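Local coordinates for protein transcription initiation factor TFIID subunit 6 (Drosophila melanogaster, PDB 1TAF) that forms part of TFIID, the multisubunit complex that mediates promoter responses to activators and repressors in RNA polymerase II transcription, this chain being the protein's heterodimer-forming histone-fold part, at residues K49-N52 with K58-V61. Sequence-based numbering, arbitrary orientation.
Sequences KFMN and KLSV
M51, near the end of helix 26-53, lays its sulfur over the peptide bond joining K58 to L59. The evidence is positional: SD of M51 is 3.3 Å from N of L59 and 3.4 Å from C of K58, and it sits almost directly above that nitrogen, along the normal to the peptide plane. The contact is therefore face-on packing, and no hydrogen bond links the two segments. Nearer the helix, CG of M51 lies 3.8 Å from O of K58. CG stands anti to the backbone N (chi1 175°) and the next torsion is also extended, which carries the sulfur straight out to the loop; the bend at chi3, 76°, then turns CE back from the peptide. L59 closes the apolar flank, its CD1 coming 4.1 Å from CB of M51 and its CB equally far from the sulfur. Both residues are buried, and D63 and I64 of helix 61-69 add to the packing, the first against M51 and the second against L59.

The K58 side is loose. Its exposed side chain turns away from the helix, CB staying 5.4 Å from SD of M51, and K58 packs on the backbone of a chain of another protein. An alanine at M51 would probably open a gap under the K58-L59 peptide, keeping only the CB contact to L59.

S60 is the N-cap of helix 61-69, its OG capping a backbone N in the first turn, while its own N is hydrogen-bonded to OD2 of D63. Short helix 9-18, long helix 26-53 and short helix 61-69 make up the histone fold; M51 packs its second loop, which pairs with the partner chain through backbone hydrogen bonds from L59, as in histone-fold heterodimers.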
loop_
_atom_site.group_PDB
_atom_site.type_symbol
_atom_site.label_atom_id
_atom_site.label_comp_id
_atom_site.label_asym_id
_atom_site.label_seq_id
_atom_site.Cartn_x
_atom_site.Cartn_y
_atom_site.Cartn_z
ATOM N N LYS B 49 22.495 -4.224 12.582
ATOM C CA LYS B 49 22.911 -5.534 12.080
ATOM C C LYS B 49 23.664 -5.331 10.770
ATOM O O LYS B 49 24.650 -6.022 10.515
ATOM C CB LYS B 49 21.720 -6.462 11.807
ATOM C CG LYS B 49 20.979 -6.976 13.027
ATOM C CD LYS B 49 21.911 -7.602 14.033
ATOM C CE LYS B 49 21.131 -8.248 15.153
ATOM N NZ LYS B 49 21.935 -8.349 16.389
ATOM N N PHE B 50 23.168 -4.426 9.919
ATOM C CA PHE B 50 23.821 -4.130 8.638
ATOM C C PHE B 50 25.187 -3.526 8.901
ATOM O O PHE B 50 26.170 -3.909 8.270
ATOM C CB PHE B 50 23.001 -3.139 7.811
ATOM C CG PHE B 50 21.818 -3.753 7.130
ATOM C CD1 PHE B 50 21.984 -4.824 6.256
ATOM C CD2 PHE B 50 20.537 -3.274 7.365
ATOM C CE1 PHE B 50 20.878 -5.410 5.626
ATOM C CE2 PHE B 50 19.429 -3.849 6.746
ATOM C CZ PHE B 50 19.599 -4.917 5.876
ATOM N N MET B 51 25.232 -2.582 9.837
ATOM C CA MET B 51 26.458 -1.897 10.226
ATOM C C MET B 51 27.512 -2.925 10.635
ATOM O O MET B 51 28.608 -2.952 10.076
ATOM C CB MET B 51 26.160 -0.952 11.387
ATOM C CG MET B 51 27.370 -0.261 11.966
ATOM S SD MET B 51 26.978 0.475 13.552
ATOM C CE MET B 51 26.960 -0.976 14.572
ATOM N N ASN B 52 27.146 -3.790 11.580
ATOM C CA ASN B 52 28.022 -4.853 12.077
ATOM C C ASN B 52 28.429 -5.880 11.021
ATOM O O ASN B 52 29.561 -6.366 11.013
ATOM C CB ASN B 52 27.371 -5.575 13.241
ATOM C CG ASN B 52 27.894 -5.100 14.547
ATOM O OD1 ASN B 52 27.373 -4.151 15.127
ATOM N ND2 ASN B 52 28.974 -5.729 15.014
ATOM N N LYS B 58 29.927 2.540 13.828
ATOM C CA LYS B 58 29.151 3.768 13.830
ATOM C C LYS B 58 28.022 3.638 12.807
ATOM O O LYS B 58 28.260 3.396 11.618
ATOM C CB LYS B 58 30.037 4.965 13.508
ATOM C CG LYS B 58 29.293 6.275 13.592
ATOM C CD LYS B 58 30.220 7.440 13.421
ATOM C CE LYS B 58 29.572 8.676 13.936
ATOM N NZ LYS B 58 30.600 9.713 14.171
ATOM N N LEU B 59 26.791 3.757 13.287
ATOM C CA LEU B 59 25.625 3.639 12.429
ATOM C C LEU B 59 25.561 4.783 11.428
ATOM O O LEU B 59 25.683 5.946 11.793
ATOM C CB LEU B 59 24.363 3.626 13.279
ATOM C CG LEU B 59 23.090 3.190 12.561
ATOM C CD1 LEU B 59 23.165 1.705 12.273
ATOM C CD2 LEU B 59 21.912 3.472 13.469
ATOM N N SER B 60 25.318 4.455 10.166
ATOM C CA SER B 60 25.246 5.485 9.134
ATOM C C SER B 60 23.850 5.609 8.545
ATOM O O SER B 60 23.025 4.700 8.662
ATOM C CB SER B 60 26.239 5.182 8.007
ATOM O OG SER B 60 25.839 4.022 7.305
ATOM N N VAL B 61 23.602 6.734 7.884
ATOM C CA VAL B 61 22.319 6.966 7.242
ATOM C C VAL B 61 22.071 5.869 6.209
ATOM O O VAL B 61 20.934 5.492 5.972
ATOM C CB VAL B 61 22.261 8.359 6.574
ATOM C CG1 VAL B 61 22.424 9.446 7.642
ATOM C CG2 VAL B 61 23.346 8.482 5.505
#